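Local coordinates for AgaA (Rhizobium radiobacter, PDB 6HLX), which binds the opine agropinic acid as the periplasmic substrate-binding protein of an ABC transporter that imports it into the bacterium, at residues A[278-288]-A[440-451]. Residues are numbered along the deposited sequence; the frame is centred on the assembly and turned at random. Where two conformers were deposited one is given.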
ATOM      1  N   LEU A 278      -8.502 -20.140  -0.109  1.00 29.75           N
ATOM      2  CA  LEU A 278      -7.517 -19.580  -1.051  1.00 29.26           C
ATOM      3  C   LEU A 278      -6.403 -18.826  -0.327  1.00 32.72           C
ATOM      4  O   LEU A 278      -6.679 -17.909   0.424  1.00 33.07           O
ATOM      5  CB  LEU A 278      -8.190 -18.645  -2.071  1.00 29.02           C
ATOM      6  CG  LEU A 278      -9.302 -19.233  -2.945  1.00 34.57           C
ATOM      7  CD1 LEU A 278      -9.945 -18.142  -3.786  1.00 34.98           C
ATOM      8  CD2 LEU A 278      -8.783 -20.355  -3.844  1.00 37.38           C
ATOM      9  N   GLY A 279      -5.161 -19.187  -0.611  1.00 29.76           N
ATOM     10  CA  GLY A 279      -3.992 -18.551  -0.020  1.00 28.40           C
ATOM     11  C   GLY A 279      -2.998 -19.574   0.477  1.00 30.87           C
ATOM     12  O   GLY A 279      -3.265 -20.786   0.437  1.00 30.91           O
ATOM     13  N   SER A 280      -1.849 -19.088   0.973  1.00 25.71           N
ATOM     14  CA  SER A 280      -0.769 -19.960   1.423  1.00 26.48           C
ATOM     15  C   SER A 280      -0.247 -19.508   2.779  1.00 27.55           C
ATOM     16  O   SER A 280       0.005 -18.308   2.943  1.00 25.95           O
ATOM     17  CB  SER A 280       0.374 -19.928   0.408  1.00 31.75           C
ATOM     18  OG  SER A 280      -0.077 -20.450  -0.830  1.00 46.21           O
ATOM     19  N   PRO A 281       0.022 -20.442   3.717  1.00 25.26           N
ATOM     20  CA  PRO A 281       0.532 -20.021   5.032  1.00 24.28           C
ATOM     21  C   PRO A 281       1.946 -19.442   4.996  1.00 27.02           C
ATOM     22  O   PRO A 281       2.764 -19.851   4.173  1.00 26.66           O
ATOM     23  CB  PRO A 281       0.516 -21.327   5.849  1.00 26.94           C
ATOM     24  CG  PRO A 281       0.641 -22.426   4.804  1.00 32.36           C
ATOM     25  CD  PRO A 281      -0.184 -21.908   3.654  1.00 27.76           C
ATOM     26  N   ILE A 282       2.230 -18.509   5.918  1.00 22.91           N
ATOM     27  CA  ILE A 282       3.552 -17.916   6.118  1.00 21.38           C
ATOM     28  C   ILE A 282       3.989 -18.301   7.521  1.00 26.42           C
ATOM     29  O   ILE A 282       3.253 -18.058   8.472  1.00 24.93           O
ATOM     30  CB  ILE A 282       3.559 -16.383   5.945  1.00 22.85           C
ATOM     31  CG1 ILE A 282       3.209 -15.984   4.488  1.00 23.28           C
ATOM     32  CG2 ILE A 282       4.919 -15.802   6.352  1.00 23.39           C
ATOM     33  CD1 ILE A 282       2.844 -14.510   4.340  1.00 21.89           C
ATOM     34  N   PHE A 283       5.184 -18.879   7.645  1.00 23.16           N
ATOM     35  CA  PHE A 283       5.726 -19.283   8.951  1.00 23.53           C
ATOM     36  C   PHE A 283       7.012 -18.531   9.319  1.00 28.12           C
ATOM     37  O   PHE A 283       7.757 -18.961  10.190  1.00 27.38           O
ATOM     38  CB  PHE A 283       5.950 -20.810   9.008  1.00 26.18           C
ATOM     39  CG  PHE A 283       4.668 -21.600   8.980  1.00 28.09           C
ATOM     40  CD1 PHE A 283       3.916 -21.778  10.139  1.00 31.44           C
ATOM     41  CD2 PHE A 283       4.230 -22.197   7.806  1.00 29.56           C
ATOM     42  CE1 PHE A 283       2.732 -22.526  10.117  1.00 32.46           C
ATOM     43  CE2 PHE A 283       3.045 -22.947   7.788  1.00 32.50           C
ATOM     44  CZ  PHE A 283       2.298 -23.089   8.938  1.00 30.80           C
ATOM     45  N   GLY A 284       7.266 -17.421   8.649  1.00 27.22           N
ATOM     46  CA  GLY A 284       8.429 -16.583   8.930  1.00 26.03           C
ATOM     47  C   GLY A 284       8.112 -15.149   8.551  1.00 26.34           C
ATOM     48  O   GLY A 284       7.009 -14.657   8.813  1.00 24.21           O
ATOM     49  N   ILE A 285       9.081 -14.465   7.925  1.00 22.48           N
ATOM     50  CA  ILE A 285       8.884 -13.094   7.454  1.00 20.97           C
ATOM     51  C   ILE A 285       8.273 -13.188   6.055  1.00 24.04           C
ATOM     52  O   ILE A 285       8.633 -14.073   5.269  1.00 23.17           O
ATOM     53  CB  ILE A 285      10.214 -12.273   7.448  1.00 24.27           C
ATOM     54  CG1 ILE A 285      10.995 -12.386   8.795  1.00 24.28           C
ATOM     55  CG2 ILE A 285       9.946 -10.794   7.096  1.00 24.94           C
ATOM     56  CD1 ILE A 285      10.228 -11.874  10.057  1.00 26.90           C
ATOM     57  N   ALA A 286       7.329 -12.306   5.751  1.00 22.61           N
ATOM     58  CA  ALA A 286       6.674 -12.321   4.441  1.00 22.13           C
ATOM     59  C   ALA A 286       7.537 -11.682   3.341  1.00 25.52           C
ATOM     60  O   ALA A 286       7.214 -10.603   2.837  1.00 22.71           O
ATOM     61  CB  ALA A 286       5.304 -11.664   4.503  1.00 23.06           C
ATOM     62  N   ILE A 287       8.619 -12.372   2.961  1.00 23.80           N
ATOM     63  CA  ILE A 287       9.480 -11.891   1.882  1.00 22.96           C
ATOM     64  C   ILE A 287       9.164 -12.735   0.642  1.00 25.64           C
ATOM     65  O   ILE A 287       9.322 -13.952   0.677  1.00 25.06           O
ATOM     66  CB  ILE A 287      10.981 -11.893   2.280  1.00 25.36           C
ATOM     67  CG1 ILE A 287      11.216 -10.901   3.453  1.00 25.57           C
ATOM     68  CG2 ILE A 287      11.851 -11.498   1.051  1.00 25.35           C
ATOM     69  CD1 ILE A 287      12.539 -10.936   4.038  1.00 29.19           C
ATOM     70  N   PRO A 288       8.697 -12.135  -0.473  1.00 22.84           N
ATOM     71  CA  PRO A 288       8.404 -12.971  -1.647  1.00 22.00           C
ATOM     72  C   PRO A 288       9.670 -13.547  -2.256  1.00 25.61           C
ATOM     73  O   PRO A 288      10.756 -12.971  -2.124  1.00 23.26           O
ATOM     74  CB  PRO A 288       7.755 -12.000  -2.650  1.00 23.15           C
ATOM     75  CG  PRO A 288       7.402 -10.764  -1.843  1.00 25.99           C
ATOM     76  CD  PRO A 288       8.416 -10.707  -0.729  1.00 22.42           C
ATOM     77  N   ALA A 440      14.755  -9.905  12.638  1.00 22.10           N
ATOM     78  CA  ALA A 440      13.315  -9.666  12.448  1.00 21.69           C
ATOM     79  C   ALA A 440      12.501 -10.839  13.031  1.00 24.60           C
ATOM     80  O   ALA A 440      11.421 -10.632  13.568  1.00 25.11           O
ATOM     81  CB  ALA A 440      13.009  -9.516  10.967  1.00 22.48           C
ATOM     82  N   LEU A 441      12.988 -12.070  12.875  1.00 21.88           N
ATOM     83  CA  LEU A 441      12.278 -13.242  13.417  1.00 22.41           C
ATOM     84  C   LEU A 441      12.415 -13.287  14.938  1.00 25.88           C
ATOM     85  O   LEU A 441      11.432 -13.509  15.651  1.00 25.03           O
ATOM     86  CB  LEU A 441      12.865 -14.529  12.815  1.00 22.84           C
ATOM     87  CG  LEU A 441      12.503 -14.786  11.357  1.00 26.51           C
ATOM     88  CD1 LEU A 441      13.441 -15.851  10.742  1.00 25.89           C
ATOM     89  CD2 LEU A 441      11.028 -15.217  11.235  1.00 28.30           C
ATOM     90  N   GLU A 442      13.639 -13.069  15.437  1.00 23.67           N
ATOM     91  CA  GLU A 442      13.909 -13.077  16.870  1.00 22.66           C
ATOM     92  C   GLU A 442      12.997 -12.107  17.642  1.00 26.09           C
ATOM     93  O   GLU A 442      12.385 -12.495  18.651  1.00 26.46           O
ATOM     94  CB  GLU A 442      15.385 -12.732  17.116  1.00 24.07           C
ATOM     95  CG  GLU A 442      15.731 -12.680  18.592  1.00 32.88           C
ATOM     96  CD  GLU A 442      17.144 -12.230  18.909  1.00 57.26           C
ATOM     97  OE1 GLU A 442      17.459 -12.098  20.113  1.00 51.42           O
ATOM     98  OE2 GLU A 442      17.933 -12.004  17.961  1.00 46.78           O
ATOM     99  N   LEU A 443      12.899 -10.864  17.161  1.00 23.69           N
ATOM    100  CA  LEU A 443      12.110  -9.831  17.833  1.00 23.42           C
ATOM    101  C   LEU A 443      10.640  -9.843  17.453  1.00 24.95           C
ATOM    102  O   LEU A 443       9.793  -9.400  18.242  1.00 24.20           O
ATOM    103  CB  LEU A 443      12.723  -8.437  17.614  1.00 23.27           C
ATOM    104  CG  LEU A 443      14.159  -8.206  18.130  1.00 26.99           C
ATOM    105  CD1 LEU A 443      14.593  -6.794  17.816  1.00 26.78           C
ATOM    106  CD2 LEU A 443      14.279  -8.440  19.639  1.00 28.27           C
ATOM    107  N   SER A 444      10.329 -10.362  16.252  1.00 21.82           N
ATOM    108  CA  SER A 444       8.973 -10.434  15.708  1.00 21.52           C
ATOM    109  C   SER A 444       8.115  -9.166  15.960  1.00 24.14           C
ATOM    110  O   SER A 444       6.995  -9.294  16.473  1.00 24.42           O
ATOM    111  CB  SER A 444       8.263 -11.686  16.213  1.00 24.60           C
ATOM    112  OG  SER A 444       8.762 -12.823  15.530  1.00 27.81           O
ATOM    113  N   PRO A 445       8.596  -7.945  15.617  1.00 22.16           N
ATOM    114  CA  PRO A 445       7.735  -6.750  15.769  1.00 21.73           C
ATOM    115  C   PRO A 445       6.491  -6.863  14.888  1.00 25.42           C
ATOM    116  O   PRO A 445       5.451  -6.321  15.228  1.00 25.55           O
ATOM    117  CB  PRO A 445       8.627  -5.603  15.303  1.00 22.78           C
ATOM    118  CG  PRO A 445       9.608  -6.247  14.354  1.00 26.31           C
ATOM    119  CD  PRO A 445       9.882  -7.597  14.963  1.00 23.26           C
ATOM    120  N   LEU A 446       6.611  -7.578  13.747  1.00 22.26           N
ATOM    121  CA  LEU A 446       5.503  -7.862  12.828  1.00 21.12           C
ATOM    122  C   LEU A 446       5.317  -9.376  12.825  1.00 22.78           C
ATOM    123  O   LEU A 446       6.298 -10.116  12.864  1.00 21.93           O
ATOM    124  CB  LEU A 446       5.805  -7.407  11.388  1.00 21.08           C
ATOM    125  CG  LEU A 446       5.745  -5.900  11.008  1.00 24.22           C
ATOM    126  CD1 LEU A 446       4.359  -5.277  11.272  1.00 23.89           C
ATOM    127  CD2 LEU A 446       6.863  -5.098  11.636  1.00 24.09           C
ATOM    128  N   VAL A 447       4.064  -9.823  12.741  1.00 20.44           N
ATOM    129  CA  VAL A 447       3.754 -11.253  12.663  1.00 20.11           C
ATOM    130  C   VAL A 447       2.974 -11.453  11.367  1.00 23.37           C
ATOM    131  O   VAL A 447       2.106 -10.625  11.026  1.00 22.44           O
ATOM    132  CB  VAL A 447       3.004 -11.743  13.926  1.00 23.19           C
ATOM    133  CG1 VAL A 447       2.266 -13.047  13.656  1.00 23.95           C
ATOM    134  CG2 VAL A 447       3.977 -11.901  15.103  1.00 22.68           C
ATOM    135  N   TYR A 448       3.296 -12.539  10.616  1.00 19.97           N
ATOM    136  CA  TYR A 448       2.657 -12.775   9.316  1.00 20.32           C
ATOM    137  C   TYR A 448       1.997 -14.144   9.306  1.00 25.18           C
ATOM    138  O   TYR A 448       2.574 -15.108   9.823  1.00 25.17           O
ATOM    139  CB  TYR A 448       3.710 -12.714   8.193  1.00 21.69           C
ATOM    140  CG  TYR A 448       4.554 -11.462   8.211  1.00 20.49           C
ATOM    141  CD1 TYR A 448       5.753 -11.417   8.920  1.00 21.56           C
ATOM    142  CD2 TYR A 448       4.191 -10.341   7.463  1.00 20.55           C
ATOM    143  CE1 TYR A 448       6.538 -10.263   8.940  1.00 22.67           C
ATOM    144  CE2 TYR A 448       4.980  -9.190   7.460  1.00 20.91           C
ATOM    145  CZ  TYR A 448       6.165  -9.168   8.182  1.00 25.26           C
ATOM    146  OH  TYR A 448       6.961  -8.053   8.179  1.00 23.36           O
ATOM    147  N   PHE A 449       0.816 -14.235   8.665  1.00 21.17           N
ATOM    148  CA  PHE A 449       0.078 -15.492   8.660  1.00 22.09           C
ATOM    149  C   PHE A 449      -0.111 -16.131   7.317  1.00 23.88           C
ATOM    150  O   PHE A 449      -0.087 -17.361   7.252  1.00 24.35           O
ATOM    151  CB  PHE A 449      -1.303 -15.297   9.312  1.00 23.57           C
ATOM    152  CG  PHE A 449      -1.221 -14.948  10.784  1.00 25.36           C
ATOM    153  CD1 PHE A 449      -0.407 -15.677  11.645  1.00 28.44           C
ATOM    154  CD2 PHE A 449      -1.946 -13.875  11.300  1.00 28.16           C
ATOM    155  CE1 PHE A 449      -0.332 -15.350  13.014  1.00 30.25           C
ATOM    156  CE2 PHE A 449      -1.872 -13.552  12.662  1.00 30.74           C
ATOM    157  CZ  PHE A 449      -1.061 -14.285  13.501  1.00 29.21           C
ATOM    158  N   MET A 450      -0.343 -15.334   6.253  1.00 20.76           N
ATOM    159  CA  MET A 450      -0.622 -15.933   4.950  0.50 20.77           C
ATOM    160  C   MET A 450      -0.434 -14.971   3.796  1.00 23.47           C
ATOM    161  O   MET A 450      -0.514 -13.752   3.997  1.00 21.22           O
ATOM    162  CB  MET A 450      -2.086 -16.438   4.918  0.50 22.95           C
ATOM    163  CG  MET A 450      -3.108 -15.322   5.095  0.50 25.74           C
ATOM    164  SD  MET A 450      -4.802 -15.827   4.832  0.50 29.57           S
ATOM    165  CE  MET A 450      -4.840 -15.920   3.015  0.50 25.70           C
ATOM    166  N   TRP A 451      -0.230 -15.525   2.593  1.00 20.95           N
ATOM    167  CA  TRP A 451      -0.185 -14.759   1.341  1.00 20.38           C
ATOM    168  C   TRP A 451      -1.623 -14.877   0.830  1.00 25.30           C
ATOM    169  O   TRP A 451      -2.204 -15.986   0.855  1.00 25.89           O
ATOM    170  CB  TRP A 451       0.711 -15.429   0.294  1.00 20.01           C
ATOM    171  CG  TRP A 451       2.162 -15.388   0.623  1.00 21.62           C
ATOM    172  CD1 TRP A 451       2.948 -16.442   0.985  1.00 25.19           C
ATOM    173  CD2 TRP A 451       3.010 -14.227   0.628  1.00 21.31           C
ATOM    174  NE1 TRP A 451       4.244 -16.016   1.187  1.00 24.81           N
ATOM    175  CE2 TRP A 451       4.314 -14.665   0.956  1.00 24.69           C
ATOM    176  CE3 TRP A 451       2.807 -12.868   0.319  1.00 22.64           C
ATOM    177  CZ2 TRP A 451       5.396 -13.786   1.052  1.00 24.47           C
ATOM    178  CZ3 TRP A 451       3.892 -11.997   0.377  1.00 23.23           C
ATOM    179  CH2 TRP A 451       5.167 -12.458   0.750  1.00 23.80           C
TER
HETATM  180  O   HOH W   1       5.495 -14.120  11.578  1.00 30.39           O
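Ser280 and Trp451 form the antiparallel hydrogen-bonded pair that adds the short strand 280-281 to the edge of the mixed sheet of one lobe of this periplasmic binding protein, an example of a sheet margin finished by a brief strand and a loop that folds over side chains of strand 446-451. The pair is closed by Ser280 N to Trp451 O and Trp451 N to Ser280 O, the second the shorter at 2.8 Å. Next along, Ile282 N donates to Phe449 O, but from well above the carbonyl plane, 58° out of it. Here strand 446-451 carries a classic beta bulge, Phe449 and Met450 both facing Met241 on the inner neighbour strand. Beyond Ile282 direct pairing gives way to water: one molecule accepts from Tyr448 N and donates to Gly284 O.

Two aromatic rings carry most of the side-chain packing. Ile282 crosses Trp451 at about a right angle, its CG1 lying beside the backbone N (chi1 -65°). The extended chain sets CD1 over the five-membered ring in a CH-pi contact, 3.6 Å from the centroid and 6° off the normal. CG2, the other branch, turns to Tyr448 CB. Across the Tyr448 ring runs the backbone of the loop, with Ala286 N 3.6 Å above the plane over the ring centre, while Ala286 CB touches Tyr448 CD2 at 3.4 Å. The phenol OH is hydrogen-bonded to Tyr393 OH of helix 388-393.

One residue before Ala286, Ile285 turns its CD1 toward Ala440 CB and Leu441 CD2, joining the loop to the end of helix 426-443. Two residues past Ala286, Pro288 CG meets Trp451 CH2. Ala286, centre of an inverse gamma turn, buries its carbonyl without a polar partner: its O lies 3.5 Å from Trp451 CH2.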